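Local coordinates for membrane-associated protein VP24 (PDB 4OR8) that probably serves as a minor matrix protein of the Marburg virion, interacting with nucleoprotein and playing a part in nucleocapsid assembly and budding, at residues Leu37-Lys45 with Trp139-Ile148; Gly57-Asn65 with Ala239-Ser247. All coordinates share one frame; numbering follows the deposited sequence.

Contact 1: Leu37-Lys45 with Trp139-Ile148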
ATOM      1  N   LEU B  37      23.251   0.461 -20.057  1.00 45.33           N
ATOM      2  CA  LEU B  37      22.590  -0.713 -20.622  1.00 32.06           C
ATOM      3  C   LEU B  37      22.783  -1.970 -19.778  1.00 40.76           C
ATOM      4  O   LEU B  37      21.876  -2.797 -19.673  1.00 43.07           O
ATOM      5  CB  LEU B  37      23.075  -0.966 -22.049  1.00 35.24           C
ATOM      6  CG  LEU B  37      22.691   0.073 -23.103  1.00 45.73           C
ATOM      7  CD1 LEU B  37      23.330  -0.264 -24.440  1.00 35.02           C
ATOM      8  CD2 LEU B  37      21.181   0.166 -23.243  1.00 25.12           C
ATOM      9  N   ASN B  38      23.961  -2.113 -19.178  1.00 39.32           N
ATOM     10  CA  ASN B  38      24.289  -3.308 -18.401  1.00 43.58           C
ATOM     11  C   ASN B  38      23.612  -3.362 -17.032  1.00 44.82           C
ATOM     12  O   ASN B  38      23.780  -4.326 -16.284  1.00 40.41           O
ATOM     13  CB  ASN B  38      25.805  -3.454 -18.255  1.00 40.90           C
ATOM     14  CG  ASN B  38      26.506  -2.119 -18.084  1.00 62.55           C
ATOM     15  OD1 ASN B  38      26.140  -1.128 -18.720  1.00 57.96           O
ATOM     16  ND2 ASN B  38      27.519  -2.086 -17.225  1.00 52.84           N
ATOM     17  N   SER B  39      22.841  -2.326 -16.714  1.00 47.67           N
ATOM     18  CA  SER B  39      22.112  -2.263 -15.453  1.00 41.59           C
ATOM     19  C   SER B  39      21.001  -3.307 -15.400  1.00 36.56           C
ATOM     20  O   SER B  39      20.542  -3.686 -14.323  1.00 40.52           O
ATOM     21  CB  SER B  39      21.525  -0.866 -15.252  1.00 39.08           C
ATOM     22  OG  SER B  39      20.736  -0.482 -16.367  1.00 38.76           O
ATOM     23  N   THR B  40      20.573  -3.768 -16.571  1.00 31.17           N
ATOM     24  CA  THR B  40      19.538  -4.792 -16.667  1.00 35.80           C
ATOM     25  C   THR B  40      20.053  -6.150 -16.207  1.00 31.67           C
ATOM     26  O   THR B  40      19.270  -7.043 -15.885  1.00 30.44           O
ATOM     27  CB  THR B  40      19.038  -4.943 -18.109  1.00 30.69           C
ATOM     28  OG1 THR B  40      20.099  -5.448 -18.930  1.00 37.38           O
ATOM     29  CG2 THR B  40      18.579  -3.607 -18.655  1.00 31.12           C
ATOM     30  N   ALA B  41      21.372  -6.306 -16.186  1.00 35.39           N
ATOM     31  CA  ALA B  41      21.979  -7.572 -15.796  1.00 34.09           C
ATOM     32  C   ALA B  41      22.421  -7.551 -14.338  1.00 38.54           C
ATOM     33  O   ALA B  41      22.979  -8.527 -13.835  1.00 37.66           O
ATOM     34  CB  ALA B  41      23.148  -7.902 -16.706  1.00 31.62           C
ATOM     35  N   ARG B  42      22.162  -6.436 -13.662  1.00 34.71           N
ATOM     36  CA  ARG B  42      22.531  -6.289 -12.260  1.00 35.42           C
ATOM     37  C   ARG B  42      21.309  -6.281 -11.348  1.00 39.66           C
ATOM     38  O   ARG B  42      20.242  -5.793 -11.723  1.00 40.77           O
ATOM     39  CB  ARG B  42      23.326  -5.001 -12.047  1.00 43.40           C
ATOM     40  CG  ARG B  42      24.654  -4.944 -12.777  1.00 37.48           C
ATOM     41  CD  ARG B  42      25.325  -3.600 -12.558  1.00 51.01           C
ATOM     42  NE  ARG B  42      25.401  -2.815 -13.787  1.00 59.71           N
ATOM     43  CZ  ARG B  42      25.668  -1.512 -13.827  1.00 60.68           C
ATOM     44  NH1 ARG B  42      25.872  -0.838 -12.702  1.00 67.32           N
ATOM     45  NH2 ARG B  42      25.722  -0.882 -14.991  1.00 52.73           N
ATOM     46  N   TRP B  43      21.477  -6.824 -10.148  1.00 40.02           N
ATOM     47  CA  TRP B  43      20.453  -6.762  -9.114  1.00 29.99           C
ATOM     48  C   TRP B  43      21.081  -6.220  -7.835  1.00 36.00           C
ATOM     49  O   TRP B  43      21.552  -6.983  -6.990  1.00 39.45           O
ATOM     50  CB  TRP B  43      19.849  -8.144  -8.874  1.00 28.51           C
ATOM     51  CG  TRP B  43      18.772  -8.169  -7.833  1.00 32.59           C
ATOM     52  CD1 TRP B  43      18.896  -8.567  -6.535  1.00 33.57           C
ATOM     53  CD2 TRP B  43      17.402  -7.781  -8.004  1.00 35.44           C
ATOM     54  NE1 TRP B  43      17.690  -8.454  -5.886  1.00 37.18           N
ATOM     55  CE2 TRP B  43      16.756  -7.973  -6.767  1.00 35.95           C
ATOM     56  CE3 TRP B  43      16.661  -7.291  -9.083  1.00 30.84           C
ATOM     57  CZ2 TRP B  43      15.404  -7.692  -6.577  1.00 25.12           C
ATOM     58  CZ3 TRP B  43      15.319  -7.011  -8.893  1.00 30.11           C
ATOM     59  CH2 TRP B  43      14.704  -7.212  -7.649  1.00 24.67           C
ATOM     60  N   ILE B  44      21.088  -4.897  -7.703  1.00 32.97           N
ATOM     61  CA  ILE B  44      21.799  -4.238  -6.612  1.00 40.49           C
ATOM     62  C   ILE B  44      20.913  -3.965  -5.401  1.00 31.94           C
ATOM     63  O   ILE B  44      20.240  -2.937  -5.337  1.00 31.96           O
ATOM     64  CB  ILE B  44      22.418  -2.901  -7.071  1.00 40.62           C
ATOM     65  CG1 ILE B  44      23.109  -3.061  -8.429  1.00 42.91           C
ATOM     66  CG2 ILE B  44      23.391  -2.382  -6.024  1.00 26.44           C
ATOM     67  CD1 ILE B  44      24.284  -4.014  -8.408  1.00 47.59           C
ATOM     68  N   LYS B  45      20.923  -4.882  -4.441  1.00 31.00           N
ATOM     69  CA  LYS B  45      20.187  -4.690  -3.200  1.00 31.32           C
ATOM     70  C   LYS B  45      21.093  -4.079  -2.140  1.00 34.83           C
ATOM     71  O   LYS B  45      22.239  -4.492  -1.979  1.00 42.18           O
ATOM     72  CB  LYS B  45      19.627  -6.016  -2.685  1.00 26.48           C
ATOM     73  CG  LYS B  45      18.643  -5.850  -1.537  1.00 31.33           C
ATOM     74  CD  LYS B  45      18.565  -7.092  -0.667  1.00 30.35           C
ATOM     75  CE  LYS B  45      19.825  -7.257   0.166  1.00 35.97           C
ATOM     76  NZ  LYS B  45      19.760  -8.458   1.042  1.00 39.87           N
ATOM     77  N   TRP B 139      16.872 -15.890 -14.693  1.00 17.26           N
ATOM     78  CA  TRP B 139      17.818 -15.472 -13.666  1.00 21.88           C
ATOM     79  C   TRP B 139      17.110 -14.837 -12.472  1.00 29.52           C
ATOM     80  O   TRP B 139      17.490 -15.059 -11.322  1.00 32.30           O
ATOM     81  CB  TRP B 139      18.848 -14.506 -14.258  1.00 23.00           C
ATOM     82  CG  TRP B 139      19.589 -13.710 -13.237  1.00 24.96           C
ATOM     83  CD1 TRP B 139      20.401 -14.192 -12.255  1.00 27.00           C
ATOM     84  CD2 TRP B 139      19.599 -12.284 -13.102  1.00 20.39           C
ATOM     85  NE1 TRP B 139      20.911 -13.155 -11.511  1.00 28.13           N
ATOM     86  CE2 TRP B 139      20.434 -11.973 -12.012  1.00 22.87           C
ATOM     87  CE3 TRP B 139      18.980 -11.241 -13.797  1.00 22.01           C
ATOM     88  CZ2 TRP B 139      20.666 -10.665 -11.598  1.00 25.73           C
ATOM     89  CZ3 TRP B 139      19.215  -9.939 -13.387  1.00 22.56           C
ATOM     90  CH2 TRP B 139      20.050  -9.663 -12.298  1.00 28.71           C
ATOM     91  N   LEU B 140      16.074 -14.052 -12.747  1.00 20.43           N
ATOM     92  CA  LEU B 140      15.335 -13.388 -11.680  1.00 20.30           C
ATOM     93  C   LEU B 140      14.447 -14.361 -10.906  1.00 26.21           C
ATOM     94  O   LEU B 140      14.280 -14.226  -9.695  1.00 29.90           O
ATOM     95  CB  LEU B 140      14.504 -12.235 -12.241  1.00 22.17           C
ATOM     96  CG  LEU B 140      15.306 -11.048 -12.778  1.00 22.08           C
ATOM     97  CD1 LEU B 140      14.430 -10.150 -13.630  1.00 20.20           C
ATOM     98  CD2 LEU B 140      15.917 -10.268 -11.628  1.00 26.46           C
ATOM     99  N   LEU B 141      13.888 -15.343 -11.603  1.00 19.38           N
ATOM    100  CA  LEU B 141      12.962 -16.281 -10.979  1.00 21.02           C
ATOM    101  C   LEU B 141      13.661 -17.402 -10.212  1.00 32.18           C
ATOM    102  O   LEU B 141      13.186 -17.827  -9.160  1.00 35.63           O
ATOM    103  CB  LEU B 141      12.022 -16.887 -12.025  1.00 27.25           C
ATOM    104  CG  LEU B 141      10.996 -15.951 -12.665  1.00 24.16           C
ATOM    105  CD1 LEU B 141      10.280 -16.644 -13.809  1.00 36.92           C
ATOM    106  CD2 LEU B 141      10.000 -15.470 -11.628  1.00 23.79           C
ATOM    107  N   LEU B 142      14.784 -17.878 -10.738  1.00 28.54           N
ATOM    108  CA  LEU B 142      15.433 -19.064 -10.182  1.00 33.37           C
ATOM    109  C   LEU B 142      16.653 -18.768  -9.308  1.00 37.43           C
ATOM    110  O   LEU B 142      17.064 -19.607  -8.510  1.00 41.45           O
ATOM    111  CB  LEU B 142      15.823 -20.027 -11.306  1.00 38.27           C
ATOM    112  CG  LEU B 142      14.685 -20.539 -12.188  1.00 36.39           C
ATOM    113  CD1 LEU B 142      15.230 -21.432 -13.286  1.00 33.21           C
ATOM    114  CD2 LEU B 142      13.655 -21.279 -11.352  1.00 35.07           C
ATOM    115  N   GLU B 143      17.230 -17.581  -9.456  1.00 41.07           N
ATOM    116  CA  GLU B 143      18.450 -17.250  -8.727  1.00 39.40           C
ATOM    117  C   GLU B 143      18.266 -16.073  -7.779  1.00 40.98           C
ATOM    118  O   GLU B 143      17.254 -15.370  -7.826  1.00 35.19           O
ATOM    119  CB  GLU B 143      19.588 -16.951  -9.704  1.00 44.06           C
ATOM    120  CG  GLU B 143      19.757 -17.992 -10.796  1.00 49.62           C
ATOM    121  CD  GLU B 143      20.784 -17.584 -11.833  1.00 69.22           C
ATOM    122  OE1 GLU B 143      21.917 -17.228 -11.442  1.00 67.06           O
ATOM    123  OE2 GLU B 143      20.454 -17.612 -13.038  1.00 78.11           O
ATOM    124  N   VAL B 144      19.256 -15.867  -6.916  1.00 40.43           N
ATOM    125  CA  VAL B 144      19.252 -14.746  -5.986  1.00 41.19           C
ATOM    126  C   VAL B 144      20.559 -13.976  -6.108  1.00 43.66           C
ATOM    127  O   VAL B 144      20.832 -13.061  -5.332  1.00 47.38           O
ATOM    128  CB  VAL B 144      19.068 -15.213  -4.531  1.00 44.82           C
ATOM    129  CG1 VAL B 144      17.714 -15.892  -4.359  1.00 31.66           C
ATOM    130  CG2 VAL B 144      20.201 -16.148  -4.123  1.00 35.38           C
ATOM    131  N   THR B 145      21.364 -14.361  -7.093  1.00 37.85           N
ATOM    132  CA  THR B 145      22.643 -13.712  -7.344  1.00 38.01           C
ATOM    133  C   THR B 145      22.440 -12.286  -7.841  1.00 41.12           C
ATOM    134  O   THR B 145      21.428 -11.977  -8.472  1.00 44.36           O
ATOM    135  CB  THR B 145      23.465 -14.496  -8.373  1.00 44.82           C
ATOM    136  OG1 THR B 145      22.749 -14.549  -9.613  1.00 43.87           O
ATOM    137  CG2 THR B 145      23.711 -15.913  -7.876  1.00 40.42           C
ATOM    138  N   SER B 146      23.409 -11.422  -7.556  1.00 39.79           N
ATOM    139  CA  SER B 146      23.289 -10.004  -7.873  1.00 36.00           C
ATOM    140  C   SER B 146      23.591  -9.689  -9.336  1.00 36.70           C
ATOM    141  O   SER B 146      23.291  -8.596  -9.816  1.00 38.86           O
ATOM    142  CB  SER B 146      24.198  -9.176  -6.962  1.00 42.11           C
ATOM    143  OG  SER B 146      25.550  -9.581  -7.087  1.00 53.19           O
ATOM    144  N   ALA B 147      24.187 -10.643 -10.045  1.00 38.63           N
ATOM    145  CA  ALA B 147      24.542 -10.416 -11.442  1.00 36.51           C
ATOM    146  C   ALA B 147      24.341 -11.639 -12.331  1.00 33.59           C
ATOM    147  O   ALA B 147      24.511 -12.780 -11.900  1.00 24.52           O
ATOM    148  CB  ALA B 147      25.974  -9.915 -11.553  1.00 24.65           C
ATOM    149  N   ILE B 148      23.965 -11.376 -13.578  1.00 33.05           N
ATOM    150  CA  ILE B 148      23.928 -12.393 -14.616  1.00 30.75           C
ATOM    151  C   ILE B 148      24.914 -11.972 -15.702  1.00 33.50           C
ATOM    152  O   ILE B 148      24.946 -10.810 -16.109  1.00 40.46           O
ATOM    153  CB  ILE B 148      22.505 -12.557 -15.201  1.00 24.73           C
ATOM    154  CG1 ILE B 148      22.502 -13.556 -16.360  1.00 26.04           C
ATOM    155  CG2 ILE B 148      21.951 -11.224 -15.655  1.00 28.26           C
ATOM    156  CD1 ILE B 148      22.766 -14.978 -15.942  1.00 31.20           C
TER

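Contact 2: Gly57-Asn65 with Ala239-Ser247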
ATOM      1  N   GLY B  57      17.949  -1.993 -13.967  1.00 17.14           N
ATOM      2  CA  GLY B  57      17.688  -1.118 -15.091  1.00 22.42           C
ATOM      3  C   GLY B  57      17.780   0.313 -14.604  1.00 21.79           C
ATOM      4  O   GLY B  57      18.705   0.661 -13.871  1.00 24.53           O
ATOM      5  N   ASN B  58      16.817   1.140 -14.990  1.00 21.42           N
ATOM      6  CA  ASN B  58      16.751   2.504 -14.482  1.00 16.88           C
ATOM      7  C   ASN B  58      15.696   2.649 -13.388  1.00 18.39           C
ATOM      8  O   ASN B  58      15.241   3.752 -13.095  1.00 23.69           O
ATOM      9  CB  ASN B  58      16.500   3.503 -15.615  1.00 14.04           C
ATOM     10  CG  ASN B  58      15.217   3.222 -16.364  1.00 19.72           C
ATOM     11  OD1 ASN B  58      14.574   2.195 -16.152  1.00 26.79           O
ATOM     12  ND2 ASN B  58      14.843   4.128 -17.260  1.00 24.14           N
ATOM     13  N   PHE B  59      15.307   1.524 -12.793  1.00 20.96           N
ATOM     14  CA  PHE B  59      14.372   1.539 -11.674  1.00 17.64           C
ATOM     15  C   PHE B  59      15.133   1.590 -10.362  1.00 21.21           C
ATOM     16  O   PHE B  59      16.134   0.896 -10.191  1.00 26.32           O
ATOM     17  CB  PHE B  59      13.498   0.283 -11.664  1.00 18.53           C
ATOM     18  CG  PHE B  59      12.509   0.205 -12.792  1.00 26.47           C
ATOM     19  CD1 PHE B  59      11.275   0.827 -12.695  1.00 28.12           C
ATOM     20  CD2 PHE B  59      12.798  -0.521 -13.934  1.00 20.32           C
ATOM     21  CE1 PHE B  59      10.358   0.742 -13.726  1.00 25.92           C
ATOM     22  CE2 PHE B  59      11.884  -0.610 -14.967  1.00 27.90           C
ATOM     23  CZ  PHE B  59      10.662   0.024 -14.863  1.00 21.42           C
ATOM     24  N   VAL B  60      14.652   2.412  -9.437  1.00 17.29           N
ATOM     25  CA  VAL B  60      15.136   2.371  -8.066  1.00 24.06           C
ATOM     26  C   VAL B  60      13.984   1.952  -7.159  1.00 20.24           C
ATOM     27  O   VAL B  60      13.056   2.722  -6.924  1.00 27.95           O
ATOM     28  CB  VAL B  60      15.682   3.735  -7.601  1.00 30.09           C
ATOM     29  CG1 VAL B  60      16.199   3.633  -6.175  1.00 23.62           C
ATOM     30  CG2 VAL B  60      16.782   4.213  -8.532  1.00 20.07           C
ATOM     31  N   PHE B  61      14.040   0.725  -6.659  1.00 20.21           N
ATOM     32  CA  PHE B  61      12.971   0.214  -5.815  1.00 22.99           C
ATOM     33  C   PHE B  61      13.218   0.510  -4.339  1.00 22.84           C
ATOM     34  O   PHE B  61      14.315   0.297  -3.832  1.00 25.57           O
ATOM     35  CB  PHE B  61      12.789  -1.290  -6.031  1.00 18.49           C
ATOM     36  CG  PHE B  61      12.311  -1.652  -7.407  1.00 21.88           C
ATOM     37  CD1 PHE B  61      11.012  -1.376  -7.797  1.00 20.88           C
ATOM     38  CD2 PHE B  61      13.158  -2.276  -8.309  1.00 28.14           C
ATOM     39  CE1 PHE B  61      10.565  -1.710  -9.061  1.00 23.73           C
ATOM     40  CE2 PHE B  61      12.718  -2.613  -9.577  1.00 18.53           C
ATOM     41  CZ  PHE B  61      11.419  -2.331  -9.952  1.00 25.64           C
ATOM     42  N   HIS B  62      12.189   1.003  -3.659  1.00 22.19           N
ATOM     43  CA  HIS B  62      12.253   1.241  -2.225  1.00 19.24           C
ATOM     44  C   HIS B  62      11.402   0.219  -1.480  1.00 24.98           C
ATOM     45  O   HIS B  62      10.177   0.328  -1.447  1.00 29.85           O
ATOM     46  CB  HIS B  62      11.781   2.654  -1.897  1.00 21.43           C
ATOM     47  CG  HIS B  62      12.567   3.726  -2.583  1.00 36.18           C
ATOM     48  ND1 HIS B  62      12.344   4.089  -3.894  1.00 39.66           N
ATOM     49  CD2 HIS B  62      13.576   4.513  -2.141  1.00 36.06           C
ATOM     50  CE1 HIS B  62      13.180   5.054  -4.231  1.00 36.23           C
ATOM     51  NE2 HIS B  62      13.939   5.330  -3.184  1.00 39.70           N
ATOM     52  N   ILE B  63      12.063  -0.767  -0.879  1.00 22.24           N
ATOM     53  CA  ILE B  63      11.375  -1.871  -0.214  1.00 23.47           C
ATOM     54  C   ILE B  63      11.345  -1.691   1.295  1.00 28.21           C
ATOM     55  O   ILE B  63      12.393  -1.679   1.937  1.00 26.50           O
ATOM     56  CB  ILE B  63      12.062  -3.222  -0.497  1.00 24.99           C
ATOM     57  CG1 ILE B  63      12.496  -3.317  -1.959  1.00 18.16           C
ATOM     58  CG2 ILE B  63      11.148  -4.375  -0.107  1.00 20.73           C
ATOM     59  CD1 ILE B  63      11.372  -3.150  -2.932  1.00 23.83           C
ATOM     60  N   PRO B  64      10.138  -1.560   1.865  1.00 35.11           N
ATOM     61  CA  PRO B  64       9.922  -1.446   3.312  1.00 25.08           C
ATOM     62  C   PRO B  64       9.960  -2.793   4.034  1.00 33.87           C
ATOM     63  O   PRO B  64       9.797  -3.845   3.411  1.00 30.17           O
ATOM     64  CB  PRO B  64       8.506  -0.860   3.412  1.00 22.91           C
ATOM     65  CG  PRO B  64       8.140  -0.427   2.021  1.00 26.59           C
ATOM     66  CD  PRO B  64       8.897  -1.326   1.112  1.00 26.38           C
ATOM     67  N   ASN B  65      10.156  -2.742   5.349  1.00 43.22           N
ATOM     68  CA  ASN B  65      10.150  -3.925   6.206  1.00 41.62           C
ATOM     69  C   ASN B  65       8.741  -4.364   6.583  1.00 44.76           C
ATOM     70  O   ASN B  65       8.559  -5.205   7.463  1.00 59.79           O
ATOM     71  CB  ASN B  65      10.931  -3.639   7.488  1.00 46.13           C
ATOM     72  CG  ASN B  65      12.411  -3.920   7.348  1.00 54.78           C
ATOM     73  OD1 ASN B  65      12.811  -5.038   7.032  1.00 57.58           O
ATOM     74  ND2 ASN B  65      13.234  -2.902   7.582  1.00 47.32           N
ATOM     75  N   ALA B 239       4.885  -4.575  -0.838  1.00 17.66           N
ATOM     76  CA  ALA B 239       4.067  -3.429  -0.464  1.00 12.26           C
ATOM     77  C   ALA B 239       3.663  -2.625  -1.689  1.00 15.62           C
ATOM     78  O   ALA B 239       4.440  -2.472  -2.630  1.00 20.98           O
ATOM     79  CB  ALA B 239       4.804  -2.554   0.522  1.00 12.45           C
ATOM     80  N   GLU B 240       2.444  -2.108  -1.657  1.00 17.52           N
ATOM     81  CA  GLU B 240       1.859  -1.381  -2.774  1.00 12.83           C
ATOM     82  C   GLU B 240       2.730  -0.226  -3.266  1.00 19.39           C
ATOM     83  O   GLU B 240       2.864  -0.014  -4.471  1.00 22.26           O
ATOM     84  CB  GLU B 240       0.481  -0.863  -2.363  1.00 20.70           C
ATOM     85  CG  GLU B 240      -0.358  -0.308  -3.490  1.00 30.83           C
ATOM     86  CD  GLU B 240      -1.770   0.016  -3.037  1.00 39.95           C
ATOM     87  OE1 GLU B 240      -2.157  -0.441  -1.940  1.00 35.34           O
ATOM     88  OE2 GLU B 240      -2.488   0.727  -3.770  1.00 36.71           O
ATOM     89  N   ALA B 241       3.325   0.509  -2.328  1.00 19.78           N
ATOM     90  CA  ALA B 241       4.145   1.674  -2.653  1.00 13.45           C
ATOM     91  C   ALA B 241       5.349   1.333  -3.537  1.00 20.29           C
ATOM     92  O   ALA B 241       5.776   2.143  -4.361  1.00 23.81           O
ATOM     93  CB  ALA B 241       4.595   2.368  -1.385  1.00 10.69           C
ATOM     94  N   VAL B 242       5.890   0.133  -3.358  1.00 17.59           N
ATOM     95  CA  VAL B 242       7.019  -0.341  -4.152  1.00 17.69           C
ATOM     96  C   VAL B 242       6.735  -0.260  -5.649  1.00 21.26           C
ATOM     97  O   VAL B 242       7.583   0.169  -6.433  1.00 16.20           O
ATOM     98  CB  VAL B 242       7.365  -1.802  -3.800  1.00 21.62           C
ATOM     99  CG1 VAL B 242       8.405  -2.355  -4.762  1.00 19.37           C
ATOM    100  CG2 VAL B 242       7.845  -1.904  -2.359  1.00 15.61           C
ATOM    101  N   LEU B 243       5.530  -0.666  -6.034  1.00 27.01           N
ATOM    102  CA  LEU B 243       5.151  -0.714  -7.442  1.00 19.87           C
ATOM    103  C   LEU B 243       4.429   0.549  -7.902  1.00 18.81           C
ATOM    104  O   LEU B 243       4.495   0.912  -9.075  1.00 20.87           O
ATOM    105  CB  LEU B 243       4.286  -1.946  -7.714  1.00 17.23           C
ATOM    106  CG  LEU B 243       4.887  -3.269  -7.240  1.00 18.53           C
ATOM    107  CD1 LEU B 243       3.936  -4.417  -7.495  1.00 15.28           C
ATOM    108  CD2 LEU B 243       6.222  -3.521  -7.922  1.00 26.94           C
ATOM    109  N   ARG B 244       3.744   1.218  -6.981  1.00 18.71           N
ATOM    110  CA  ARG B 244       2.986   2.418  -7.330  1.00 25.51           C
ATOM    111  C   ARG B 244       3.911   3.550  -7.763  1.00 22.58           C
ATOM    112  O   ARG B 244       3.547   4.391  -8.583  1.00 26.73           O
ATOM    113  CB  ARG B 244       2.107   2.863  -6.162  1.00 26.28           C
ATOM    114  CG  ARG B 244       1.202   4.029  -6.493  1.00 16.09           C
ATOM    115  CD  ARG B 244       0.249   4.323  -5.359  1.00 28.05           C
ATOM    116  NE  ARG B 244      -0.702   3.238  -5.138  1.00 32.16           N
ATOM    117  CZ  ARG B 244      -1.754   2.998  -5.916  1.00 27.59           C
ATOM    118  NH1 ARG B 244      -1.981   3.754  -6.982  1.00 29.10           N
ATOM    119  NH2 ARG B 244      -2.573   1.997  -5.637  1.00 29.03           N
ATOM    120  N   GLU B 245       5.117   3.554  -7.208  1.00 34.85           N
ATOM    121  CA  GLU B 245       6.142   4.515  -7.585  1.00 35.59           C
ATOM    122  C   GLU B 245       6.511   4.389  -9.065  1.00 30.46           C
ATOM    123  O   GLU B 245       6.948   5.354  -9.686  1.00 35.22           O
ATOM    124  CB  GLU B 245       7.381   4.311  -6.710  1.00 31.06           C
ATOM    125  CG  GLU B 245       8.523   5.276  -6.984  1.00 35.74           C
ATOM    126  CD  GLU B 245       9.679   5.089  -6.023  1.00 40.92           C
ATOM    127  OE1 GLU B 245       9.506   4.368  -5.015  1.00 37.24           O
ATOM    128  OE2 GLU B 245      10.759   5.663  -6.276  1.00 42.43           O
ATOM    129  N   HIS B 246       6.319   3.198  -9.627  1.00 33.35           N
ATOM    130  CA  HIS B 246       6.727   2.929 -11.005  1.00 46.24           C
ATOM    131  C   HIS B 246       5.595   2.377 -11.871  1.00 37.66           C
ATOM    132  O   HIS B 246       5.834   1.545 -12.743  1.00 33.43           O
ATOM    133  CB  HIS B 246       7.899   1.945 -11.020  1.00 25.54           C
ATOM    134  CG  HIS B 246       9.036   2.350 -10.135  1.00 35.00           C
ATOM    135  ND1 HIS B 246       9.909   3.365 -10.461  1.00 28.15           N
ATOM    136  CD2 HIS B 246       9.442   1.875  -8.933  1.00 31.70           C
ATOM    137  CE1 HIS B 246      10.804   3.498  -9.498  1.00 35.22           C
ATOM    138  NE2 HIS B 246      10.543   2.606  -8.560  1.00 27.14           N
ATOM    139  N   SER B 247       4.372   2.845 -11.639  1.00 34.60           N
ATOM    140  CA  SER B 247       3.210   2.318 -12.348  1.00 27.04           C
ATOM    141  C   SER B 247       2.584   3.351 -13.279  1.00 41.79           C
ATOM    142  O   SER B 247       1.783   3.011 -14.147  1.00 40.88           O
ATOM    143  CB  SER B 247       2.159   1.818 -11.355  1.00 24.38           C
ATOM    144  OG  SER B 247       1.664   2.883 -10.560  1.00 25.45           O
TER
HETATM  145  O   HOH W   1      10.026   1.708  -5.497  1.00 14.63           O

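Contact 1: Leu37-Lys45 with Trp139-Ile148
Trp43 and Ala41 meet the 139-148 segment through both backbone bonds and side-chain packing. The Trp43 N-H gives a hydrogen bond to Ser146 O (N to O 2.6 Å) with the donor tilted 25° from the carbonyl plane. Two residues back, Ile148 N donates to Ala41 O at 3.0 Å, in the carbonyl plane and nearly straight at 166°. These two bonds flank Arg42 and Ala147 and define a single beta bridge; it joins the approach to strand 44-48, an outer strand of a three-stranded antiparallel sheet, to the loop leaving helix 127-142. Side chains fill in around it. Ala41 CB lies 3.7 Å from Ile148 CG2. Trp43 CB rests 3.8 Å from Trp139 CH2; beyond it, with CG anti to the backbone N (chi1 -179°), the Trp43 indole leads away from the loop, and its CE3 touches Leu140 CD2 at 4.0 Å. The Trp139 ring is held between Leu140 CD2 on one face and Ile148 CB on the other, and its rim abuts the Arg42 carbonyl carbon. Trp139 NE1 bonds to Thr145 OG1 at 3.0 Å, almost in the ring plane, which helps to hold the indole in its rotation. Arg109 of helix 104-115 makes cation-pi contacts with both Trp43 and Trp139.

Contact 2: Gly57-Asn65 with Ala239-Ser247
His246 lies across the edge of Phe59, whose CD1 sits over one face of the imidazole, 3.6 Å from His246 ND1. The planes stand at 83°, so the pair is T-shaped, with Phe59 supplying the edge. Phe61 adds a third ring to this aromatic cluster, approaching obliquely with CE1 3.8 Å from His246 CD2. CG of the adjacent Glu245 lies over the opposite imidazole face, offset toward its rim. At the ring edge, His246 NE2 donates to Val60 O at 3.0 Å; the oxygen lies close to the ring plane, but the donor stands well above the carbonyl plane and the N-H...O angle is 141°. Further along, His62 ND1 gives a weak bond to Glu245 OE1 (3.1 Å), ring and carboxylate planes being only modestly inclined. Glu245 reaches it as an extended chain. A water accepts the His62 N-H (2.9 Å from N) and lies within bonding distance of Val242 O and Glu245 OE1, linking strand backbone to helix. Val242 spreads its two methyls along the strand: CG1 meets Ile63 CD1 at 3.6 Å, and CG2 packs on Pro64 CD at 3.7 Å. On the second subunit, Trp83 meets the His62 ring and Glu82 accepts a weak bond from His62 NE2. The axes of strand 59-64 and helix 240-244 run antiparallel (170°) and 7.6 Å apart; the helix directly follows strand 228-239 of the five-stranded mixed sheet, so its packing along the outer strand of the three-stranded sheet joins the two sheets of the pyramidal VP24 fold.

Both contacts reach the same three-stranded antiparallel sheet, through opposite outer strands: contact 1 at the entry to 44-48, contact 2 at 59-64. Their centres are 16 Å apart, and Ser39 O lies 3.1 Å from Gly57 N, a probable hydrogen bond joining them directly. Both are partly buried, but contact 1 includes exposed residues among those that touch, whereas contact 2 has none and lies nearer the chain centre. Their chemistry also differs: paired backbone bonds dominate 37-45 with 139-148, while side-chain bonds, aromatic rings and a water join 57-65 to 239-247. Only contact 2 is reached by the second subunit; helix 104-115 supplies neighbours to both.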